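Local coordinates for protein sucrose 6(F)-phosphate phosphorylase (Thermoanaerobacterium thermosaccharolyticum DSM 571, PDB 6S9V) that is a phosphorylase of the alpha-amylase family whose catalytic domain folds as a TIM barrel, at residues V184-H187 with L188-E191; L193-V196 with F197-F200; F226-P229 with E230-F234. All coordinates share one frame; numbering follows the deposited sequence.

Contact 1 of 3, residues V184-H187 with L188-E191; sequences VNSH and LVRE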
ATOM      1  N   VAL A 184      18.851   9.797   5.506  1.00 27.72           N
ATOM      2  CA  VAL A 184      18.729   8.799   6.563  1.00 29.78           C
ATOM      3  C   VAL A 184      20.068   8.436   7.192  1.00 32.12           C
ATOM      4  O   VAL A 184      20.092   7.722   8.201  1.00 34.82           O
ATOM      5  CB  VAL A 184      18.025   7.521   6.053  1.00 28.81           C
ATOM      6  CG1 VAL A 184      16.638   7.857   5.536  1.00 26.20           C
ATOM      7  CG2 VAL A 184      18.850   6.815   4.987  1.00 29.09           C
ATOM      8  N   ASN A 185      21.183   8.894   6.620  1.00 31.76           N
ATOM      9  CA  ASN A 185      22.482   8.779   7.277  1.00 34.51           C
ATOM     10  C   ASN A 185      22.689   9.824   8.366  1.00 32.86           C
ATOM     11  O   ASN A 185      23.636   9.701   9.150  1.00 36.70           O
ATOM     12  CB  ASN A 185      23.610   8.894   6.255  1.00 40.54           C
ATOM     13  CG  ASN A 185      23.604   7.760   5.259  1.00 47.07           C
ATOM     14  OD1 ASN A 185      23.245   6.631   5.590  1.00 45.19           O
ATOM     15  ND2 ASN A 185      23.992   8.058   4.025  1.00 54.21           N
ATOM     16  N   SER A 186      21.841  10.844   8.426  1.00 28.79           N
ATOM     17  CA  SER A 186      21.995  11.911   9.402  1.00 30.53           C
ATOM     18  C   SER A 186      21.456  11.470  10.756  1.00 28.51           C
ATOM     19  O   SER A 186      20.329  10.974  10.856  1.00 28.59           O
ATOM     20  CB  SER A 186      21.257  13.167   8.938  1.00 34.56           C
ATOM     21  OG  SER A 186      21.128  14.098   9.999  1.00 36.42           O
ATOM     22  N   HIS A 187      22.261  11.672  11.801  1.00 28.00           N
ATOM     23  CA  HIS A 187      21.803  11.417  13.160  1.00 29.43           C
ATOM     24  C   HIS A 187      20.519  12.176  13.459  1.00 29.49           C
ATOM     25  O   HIS A 187      19.639  11.675  14.170  1.00 30.23           O
ATOM     26  CB  HIS A 187      22.904  11.815  14.146  1.00 39.79           C
ATOM     27  CG  HIS A 187      22.494  11.732  15.581  1.00 56.32           C
ATOM     28  ND1 HIS A 187      22.187  10.539  16.200  1.00 61.19           N
ATOM     29  CD2 HIS A 187      22.360  12.693  16.525  1.00 61.76           C
ATOM     30  CE1 HIS A 187      21.873  10.771  17.463  1.00 63.06           C
ATOM     31  NE2 HIS A 187      21.971  12.070  17.685  1.00 62.31           N
ATOM     32  N   LEU A 188      20.382  13.381  12.910  1.00 31.05           N
ATOM     33  CA  LEU A 188      19.187  14.177  13.166  1.00 28.52           C
ATOM     34  C   LEU A 188      17.941  13.520  12.583  1.00 25.91           C
ATOM     35  O   LEU A 188      16.862  13.580  13.185  1.00 25.36           O
ATOM     36  CB  LEU A 188      19.364  15.574  12.582  1.00 30.72           C
ATOM     37  CG  LEU A 188      20.466  16.433  13.200  1.00 34.81           C
ATOM     38  CD1 LEU A 188      20.561  17.751  12.438  1.00 34.76           C
ATOM     39  CD2 LEU A 188      20.223  16.677  14.685  1.00 36.93           C
ATOM     40  N   VAL A 189      18.065  12.909  11.403  1.00 26.20           N
ATOM     41  CA  VAL A 189      16.931  12.231  10.792  1.00 25.66           C
ATOM     42  C   VAL A 189      16.559  10.985  11.583  1.00 26.51           C
ATOM     43  O   VAL A 189      15.377  10.678  11.765  1.00 24.64           O
ATOM     44  CB  VAL A 189      17.238  11.891   9.323  1.00 25.90           C
ATOM     45  CG1 VAL A 189      16.182  10.932   8.775  1.00 23.11           C
ATOM     46  CG2 VAL A 189      17.315  13.158   8.492  1.00 27.99           C
ATOM     47  N   ARG A 190      17.551  10.238  12.061  1.00 29.31           N
ATOM     48  CA  ARG A 190      17.225   9.041  12.826  1.00 30.48           C
ATOM     49  C   ARG A 190      16.528   9.412  14.126  1.00 29.75           C
ATOM     50  O   ARG A 190      15.582   8.732  14.537  1.00 28.08           O
ATOM     51  CB  ARG A 190      18.485   8.215  13.071  1.00 32.45           C
ATOM     52  CG  ARG A 190      19.050   7.714  11.752  1.00 35.28           C
ATOM     53  CD  ARG A 190      20.025   6.580  11.877  1.00 40.85           C
ATOM     54  NE  ARG A 190      20.277   6.026  10.545  1.00 44.59           N
ATOM     55  CZ  ARG A 190      20.766   4.815  10.300  1.00 44.80           C
ATOM     56  NH1 ARG A 190      21.065   3.991  11.297  1.00 42.51           N
ATOM     57  NH2 ARG A 190      20.948   4.426   9.044  1.00 45.86           N
ATOM     58  N   GLU A 191      16.955  10.509  14.763  1.00 29.84           N
ATOM     59  CA  GLU A 191      16.259  11.007  15.946  1.00 30.05           C
ATOM     60  C   GLU A 191      14.830  11.407  15.604  1.00 25.85           C
ATOM     61  O   GLU A 191      13.896  11.136  16.370  1.00 23.78           O
ATOM     62  CB  GLU A 191      17.007  12.212  16.525  1.00 36.90           C
ATOM     63  CG  GLU A 191      18.343  11.895  17.174  1.00 49.84           C
ATOM     64  CD  GLU A 191      19.097  13.148  17.596  1.00 61.39           C
ATOM     65  OE1 GLU A 191      18.758  14.249  17.112  1.00 64.37           O
ATOM     66  OE2 GLU A 191      20.032  13.036  18.415  1.00 66.84           O
TER
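Arg190 reaches back over the last residues of the loop to bind the carbonyl of Val184: NE donates to Val184 O at 2.9 Å with an N-H...acceptor angle of 167°. The side chain is extended from CG to NE, and this length brings the guanidinium edge to the oxygen, which lies almost in the guanidinium plane and receives the donor nearly along the C=O axis. The cationic group also makes a cation-pi contact with Trp237 of helix 230-244, so one arginine serves both the loop and the neighbouring helix. Ser186 is the N-cap of helix 187-202, the helix that precedes barrel strand 207-210. Turned anti to its own N (chi1 166°), its OG lies beside the carbonyl carbon, within reach of Leu188 N, from which it accepts a weak capping bond at 3.1 Å; it is held more firmly by Asp123 through a second hydrogen bond. The carbonyl of the same residue starts the helical ladder: Ser186 O accepts from Arg190 N at 3.1 Å and more weakly from Val189 N. One step on, Glu191 N donates to His187 O at 3.0 Å. Glu191 CG is modelled over a face of the His187 ring, but the two side chains come too close at their ends, so this placement is doubtful. On the buried side Val189 CG1 rests 4.0 Å from Val184 CA, while the Val184 side chain packs against Phe234 and the loop residues Val216 and Ile217.

Contact 2 of 3, residues L193-V196 with F197-F200; sequences LLEV and FKTF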
ATOM      1  N   LEU A 193      12.915  10.247  13.110  1.00 27.36           N
ATOM      2  CA  LEU A 193      12.104   9.061  12.872  1.00 26.29           C
ATOM      3  C   LEU A 193      11.784   8.347  14.180  1.00 25.34           C
ATOM      4  O   LEU A 193      10.665   7.859  14.367  1.00 25.01           O
ATOM      5  CB  LEU A 193      12.816   8.118  11.901  1.00 27.52           C
ATOM      6  CG  LEU A 193      13.111   8.672  10.504  1.00 25.77           C
ATOM      7  CD1 LEU A 193      13.863   7.647   9.674  1.00 24.29           C
ATOM      8  CD2 LEU A 193      11.834   9.098   9.790  1.00 26.27           C
ATOM      9  N   LEU A 194      12.759   8.273  15.097  1.00 26.13           N
ATOM     10  CA  LEU A 194      12.509   7.672  16.405  1.00 26.02           C
ATOM     11  C   LEU A 194      11.402   8.401  17.152  1.00 25.88           C
ATOM     12  O   LEU A 194      10.588   7.773  17.840  1.00 26.65           O
ATOM     13  CB  LEU A 194      13.783   7.682  17.248  1.00 29.40           C
ATOM     14  CG  LEU A 194      14.910   6.725  16.893  1.00 39.87           C
ATOM     15  CD1 LEU A 194      15.928   6.703  18.028  1.00 43.57           C
ATOM     16  CD2 LEU A 194      14.371   5.340  16.641  1.00 45.67           C
ATOM     17  N   GLU A 195      11.376   9.733  17.061  1.00 26.16           N
ATOM     18  CA  GLU A 195      10.332  10.499  17.727  1.00 27.86           C
ATOM     19  C   GLU A 195       8.960  10.191  17.143  1.00 24.85           C
ATOM     20  O   GLU A 195       7.962  10.210  17.870  1.00 25.80           O
ATOM     21  CB  GLU A 195      10.629  11.997  17.618  1.00 34.52           C
ATOM     22  CG  GLU A 195       9.576  12.889  18.265  1.00 45.62           C
ATOM     23  CD  GLU A 195       9.364  12.584  19.736  1.00 55.42           C
ATOM     24  OE1 GLU A 195      10.330  12.155  20.406  1.00 57.43           O
ATOM     25  OE2 GLU A 195       8.221  12.748  20.218  1.00 57.97           O
ATOM     26  N   VAL A 196       8.888   9.886  15.846  1.00 23.15           N
ATOM     27  CA  VAL A 196       7.605   9.523  15.255  1.00 23.11           C
ATOM     28  C   VAL A 196       7.147   8.163  15.771  1.00 22.16           C
ATOM     29  O   VAL A 196       5.979   7.991  16.130  1.00 23.02           O
ATOM     30  CB  VAL A 196       7.685   9.547  13.718  1.00 25.18           C
ATOM     31  CG1 VAL A 196       6.325   9.176  13.118  1.00 24.72           C
ATOM     32  CG2 VAL A 196       8.127  10.918  13.235  1.00 28.03           C
ATOM     33  N   PHE A 197       8.057   7.179  15.829  1.00 21.60           N
ATOM     34  CA  PHE A 197       7.719   5.889  16.431  1.00 23.19           C
ATOM     35  C   PHE A 197       7.168   6.071  17.843  1.00 23.68           C
ATOM     36  O   PHE A 197       6.177   5.430  18.228  1.00 23.10           O
ATOM     37  CB  PHE A 197       8.948   4.970  16.464  1.00 25.91           C
ATOM     38  CG  PHE A 197       9.320   4.368  15.128  1.00 27.04           C
ATOM     39  CD1 PHE A 197       8.354   3.989  14.211  1.00 25.98           C
ATOM     40  CD2 PHE A 197      10.653   4.161  14.805  1.00 29.29           C
ATOM     41  CE1 PHE A 197       8.712   3.430  12.985  1.00 26.46           C
ATOM     42  CE2 PHE A 197      11.017   3.605  13.588  1.00 27.72           C
ATOM     43  CZ  PHE A 197      10.048   3.233  12.682  1.00 25.19           C
ATOM     44  N   LYS A 198       7.814   6.922  18.640  1.00 25.80           N
ATOM     45  CA  LYS A 198       7.350   7.168  20.001  1.00 27.10           C
ATOM     46  C   LYS A 198       5.956   7.777  20.015  1.00 25.02           C
ATOM     47  O   LYS A 198       5.096   7.371  20.808  1.00 23.48           O
ATOM     48  CB  LYS A 198       8.347   8.085  20.708  1.00 29.42           C
ATOM     49  CG  LYS A 198       8.029   8.379  22.148  1.00 37.41           C
ATOM     50  CD  LYS A 198       9.237   8.981  22.847  1.00 47.45           C
ATOM     51  CE  LYS A 198       8.995   9.135  24.338  1.00 56.07           C
ATOM     52  NZ  LYS A 198       8.158  10.339  24.610  1.00 59.23           N
ATOM     53  N   THR A 199       5.717   8.761  19.150  1.00 23.88           N
ATOM     54  CA  THR A 199       4.395   9.375  19.047  1.00 25.48           C
ATOM     55  C   THR A 199       3.348   8.351  18.624  1.00 25.46           C
ATOM     56  O   THR A 199       2.289   8.231  19.255  1.00 28.12           O
ATOM     57  CB  THR A 199       4.456  10.537  18.059  1.00 26.74           C
ATOM     58  OG1 THR A 199       5.372  11.525  18.555  1.00 29.27           O
ATOM     59  CG2 THR A 199       3.077  11.160  17.861  1.00 26.03           C
ATOM     60  N   PHE A 200       3.636   7.596  17.559  1.00 22.25           N
ATOM     61  CA  PHE A 200       2.717   6.563  17.094  1.00 21.23           C
ATOM     62  C   PHE A 200       2.392   5.585  18.216  1.00 22.91           C
ATOM     63  O   PHE A 200       1.226   5.275  18.473  1.00 23.26           O
ATOM     64  CB  PHE A 200       3.317   5.799  15.909  1.00 20.08           C
ATOM     65  CG  PHE A 200       3.288   6.553  14.580  1.00 20.09           C
ATOM     66  CD1 PHE A 200       2.915   7.880  14.518  1.00 21.02           C
ATOM     67  CD2 PHE A 200       3.633   5.908  13.396  1.00 20.66           C
ATOM     68  CE1 PHE A 200       2.892   8.548  13.313  1.00 21.49           C
ATOM     69  CE2 PHE A 200       3.601   6.581  12.172  1.00 20.93           C
ATOM     70  CZ  PHE A 200       3.231   7.894  12.136  1.00 20.50           C
TER
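Two successive turns of helix 187-202, one of the outer helices of the TIM barrel, meet here through pairs three and four residues apart. On the inner side, Val196 and Phe200 lie side by side and point the same way, and CG1 of the valine sits over one face of the phenylalanine ring, offset toward its rim, as a CH-pi contact 3.6 Å from the centroid. Val196 carries CG1 anti to its own nitrogen (chi1 -179°), which directs that methyl along the helix to the ring. The backbone beneath is joined by Phe200 N to Val196 O at 2.8 Å. Leu194 CD2 lies 4.3 Å from Phe197 CD2, and the Phe197 ring packs on Leu97 and Val208 of the barrel strands as well as on Ala242 of helix 230-244. On the outer side, Glu195 O accepts two bonds, each 3.0 Å long, from Thr199 N and Thr199 OG1, which arrive from opposite faces of the carbonyl plane. The carboxylate of Glu195 and the amine of Lys198 stay apart, OE2 to NZ 5.0 Å. The threonine hydroxyl thus spends its proton on the helix backbone, while any attraction between glutamate and lysine probably acts without a direct bond.

Contact 3 of 3, residues F226-P229 with E230-F234; sequences FVEP and EIYEF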
ATOM      1  N   PHE A 226      16.599   0.804  -4.101  1.00 28.46           N
ATOM      2  CA  PHE A 226      16.978  -0.370  -3.327  1.00 31.15           C
ATOM      3  C   PHE A 226      18.470  -0.670  -3.466  1.00 30.45           C
ATOM      4  O   PHE A 226      18.888  -1.748  -3.894  1.00 29.37           O
ATOM      5  CB  PHE A 226      16.134  -1.577  -3.726  1.00 30.15           C
ATOM      6  CG  PHE A 226      15.977  -2.570  -2.623  1.00 28.26           C
ATOM      7  CD1 PHE A 226      14.993  -2.401  -1.670  1.00 27.55           C
ATOM      8  CD2 PHE A 226      16.840  -3.644  -2.515  1.00 29.98           C
ATOM      9  CE1 PHE A 226      14.859  -3.295  -0.631  1.00 27.50           C
ATOM     10  CE2 PHE A 226      16.707  -4.542  -1.484  1.00 30.42           C
ATOM     11  CZ  PHE A 226      15.709  -4.364  -0.539  1.00 28.08           C
ATOM     12  N   VAL A 227      19.276   0.315  -3.081  1.00 27.85           N
ATOM     13  CA  VAL A 227      20.729   0.210  -3.193  1.00 29.30           C
ATOM     14  C   VAL A 227      21.222  -0.698  -2.071  1.00 30.69           C
ATOM     15  O   VAL A 227      21.110  -0.356  -0.890  1.00 28.23           O
ATOM     16  CB  VAL A 227      21.407   1.584  -3.125  1.00 30.65           C
ATOM     17  CG1 VAL A 227      22.930   1.428  -3.251  1.00 33.71           C
ATOM     18  CG2 VAL A 227      20.874   2.515  -4.203  1.00 30.33           C
ATOM     19  N   GLU A 228      21.768  -1.885  -2.444  1.00 35.05           N
ATOM     20  CA  GLU A 228      22.305  -2.859  -1.507  1.00 37.41           C
ATOM     21  C   GLU A 228      23.823  -2.743  -1.425  1.00 40.28           C
ATOM     22  O   GLU A 228      24.481  -2.439  -2.423  1.00 42.58           O
ATOM     23  CB  GLU A 228      21.925  -4.282  -1.927  1.00 37.06           C
ATOM     24  CG  GLU A 228      20.425  -4.510  -1.971  1.00 37.64           C
ATOM     25  CD  GLU A 228      20.056  -5.900  -2.452  1.00 41.54           C
ATOM     26  OE1 GLU A 228      20.227  -6.864  -1.679  1.00 43.12           O
ATOM     27  OE2 GLU A 228      19.599  -6.026  -3.606  1.00 43.19           O
ATOM     28  N   PRO A 229      24.426  -2.998  -0.252  1.00 38.63           N
ATOM     29  CA  PRO A 229      23.809  -3.453   1.001  1.00 36.71           C
ATOM     30  C   PRO A 229      23.318  -2.332   1.916  1.00 35.60           C
ATOM     31  O   PRO A 229      22.747  -2.611   2.971  1.00 31.58           O
ATOM     32  CB  PRO A 229      24.952  -4.220   1.672  1.00 37.69           C
ATOM     33  CG  PRO A 229      26.167  -3.456   1.257  1.00 39.06           C
ATOM     34  CD  PRO A 229      25.900  -2.967  -0.150  1.00 39.55           C
ATOM     35  N   GLU A 230      23.532  -1.078   1.507  1.00 35.19           N
ATOM     36  CA  GLU A 230      23.215   0.053   2.375  1.00 33.85           C
ATOM     37  C   GLU A 230      21.751   0.053   2.807  1.00 30.67           C
ATOM     38  O   GLU A 230      21.437   0.380   3.957  1.00 29.60           O
ATOM     39  CB  GLU A 230      23.556   1.365   1.665  1.00 32.60           C
ATOM     40  CG  GLU A 230      25.053   1.641   1.535  1.00 34.01           C
ATOM     41  CD  GLU A 230      25.695   0.986   0.318  1.00 38.48           C
ATOM     42  OE1 GLU A 230      25.041   0.174  -0.365  1.00 39.23           O
ATOM     43  OE2 GLU A 230      26.870   1.303   0.040  1.00 43.68           O
ATOM     44  N   ILE A 231      20.838  -0.288   1.901  1.00 28.28           N
ATOM     45  CA  ILE A 231      19.422  -0.244   2.255  1.00 27.86           C
ATOM     46  C   ILE A 231      19.137  -1.167   3.439  1.00 28.04           C
ATOM     47  O   ILE A 231      18.304  -0.858   4.294  1.00 26.43           O
ATOM     48  CB  ILE A 231      18.552  -0.590   1.034  1.00 29.82           C
ATOM     49  CG1 ILE A 231      17.070  -0.417   1.366  1.00 31.15           C
ATOM     50  CG2 ILE A 231      18.811  -2.005   0.556  1.00 31.59           C
ATOM     51  CD1 ILE A 231      16.586   0.976   1.221  1.00 32.26           C
ATOM     52  N   TYR A 232      19.834  -2.306   3.518  1.00 29.28           N
ATOM     53  CA  TYR A 232      19.555  -3.256   4.594  1.00 29.33           C
ATOM     54  C   TYR A 232      20.066  -2.759   5.941  1.00 29.68           C
ATOM     55  O   TYR A 232      19.511  -3.118   6.988  1.00 28.44           O
ATOM     56  CB  TYR A 232      20.148  -4.623   4.240  1.00 30.10           C
ATOM     57  CG  TYR A 232      19.181  -5.456   3.437  1.00 32.10           C
ATOM     58  CD1 TYR A 232      18.109  -6.075   4.057  1.00 34.01           C
ATOM     59  CD2 TYR A 232      19.315  -5.604   2.063  1.00 32.65           C
ATOM     60  CE1 TYR A 232      17.205  -6.821   3.347  1.00 34.20           C
ATOM     61  CE2 TYR A 232      18.407  -6.359   1.337  1.00 33.31           C
ATOM     62  CZ  TYR A 232      17.355  -6.966   1.991  1.00 34.95           C
ATOM     63  OH  TYR A 232      16.432  -7.730   1.311  1.00 37.66           O
ATOM     64  N   GLU A 233      21.104  -1.923   5.942  1.00 31.24           N
ATOM     65  CA  GLU A 233      21.564  -1.319   7.186  1.00 36.32           C
ATOM     66  C   GLU A 233      20.504  -0.389   7.769  1.00 32.03           C
ATOM     67  O   GLU A 233      20.297  -0.353   8.990  1.00 28.09           O
ATOM     68  CB  GLU A 233      22.868  -0.566   6.930  1.00 46.68           C
ATOM     69  CG  GLU A 233      23.970  -1.432   6.338  1.00 56.45           C
ATOM     70  CD  GLU A 233      25.221  -0.641   6.018  1.00 64.83           C
ATOM     71  OE1 GLU A 233      25.671   0.134   6.885  1.00 68.73           O
ATOM     72  OE2 GLU A 233      25.748  -0.790   4.893  1.00 66.40           O
ATOM     73  N   PHE A 234      19.822   0.373   6.909  1.00 31.69           N
ATOM     74  CA  PHE A 234      18.718   1.207   7.368  1.00 29.50           C
ATOM     75  C   PHE A 234      17.530   0.359   7.808  1.00 28.26           C
ATOM     76  O   PHE A 234      16.926   0.616   8.854  1.00 27.79           O
ATOM     77  CB  PHE A 234      18.286   2.170   6.263  1.00 25.10           C
ATOM     78  CG  PHE A 234      17.070   2.979   6.615  1.00 24.18           C
ATOM     79  CD1 PHE A 234      17.176   4.075   7.461  1.00 27.55           C
ATOM     80  CD2 PHE A 234      15.823   2.635   6.125  1.00 22.74           C
ATOM     81  CE1 PHE A 234      16.064   4.813   7.804  1.00 28.30           C
ATOM     82  CE2 PHE A 234      14.708   3.376   6.460  1.00 24.79           C
ATOM     83  CZ  PHE A 234      14.831   4.472   7.301  1.00 26.18           C
TER
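Phe226 meets Ile231 and Tyr232 where the loop turns into helix 230-244, and these three side chains form the tight part of the contact. Ile231 CG2 sits over the centre of the phenylalanine ring, 3.9 Å from the centroid, in a CH-pi contact. The isoleucine turns this methyl between its own N and carbonyl carbon while CG1 runs anti to the nitrogen (chi1 -175°), which places both branches against the ring. Tyr232 meets Phe226 in an offset edge-to-face pair: the phenylalanine edge is directed at the tyrosine face, with planes at 89° and centroids 5.6 Å apart. Val259 and Leu263 of helix 257-265 also pack on Phe226, and Arg266 makes a cation-pi contact with Tyr232. The more open side is built from Pro229, Glu230 and Glu233. Glu230 bends at chi2 (85°) and folds its carboxylate back alongside the proline, OE1 lying 3.3 Å from Pro229 CD, while OE2 forms a salt bridge with Lys219. Glu228 touches Ile231 CG2 through its CG; its OE1 lies 3.6 Å from Tyr232 CE2, near the tyrosine plane, and is salt-bridged to Lys262. Backbone bonds close the turn: Ile231 N donates to Val227 O at 2.8 Å and Tyr232 N to Pro229 O at 3.0 Å. A cis peptide bond before Pro229 leads directly into the first helical turn, a loop-to-helix junction within a beta-alpha unit of the TIM barrel, between strand 207-210 and helix 230-244.

In the fold
Contacts 1 and 2 lie in series on helix 187-202, with centres about 13 Å apart: the first starts the helix and the second spans two of its later turns. Contact 3 starts the next helix, 230-244, its centre about 15 Å from that of contact 1 and about 22 Å from that of contact 2. Strand 207-210 of the parallel barrel separates the two helices in sequence. Phe234, at the end of segment 230-234, ties the new helix to contacts 1 and 2, since its CE1 lies 3.8 Å from Val184 CB and 4.0 Å from Leu193 CD1, while its CD1 is 4.1 Å from Arg190 NH2. The example illustrates how neighbouring barrel helices, each organised locally, are joined in part through one aromatic side chain.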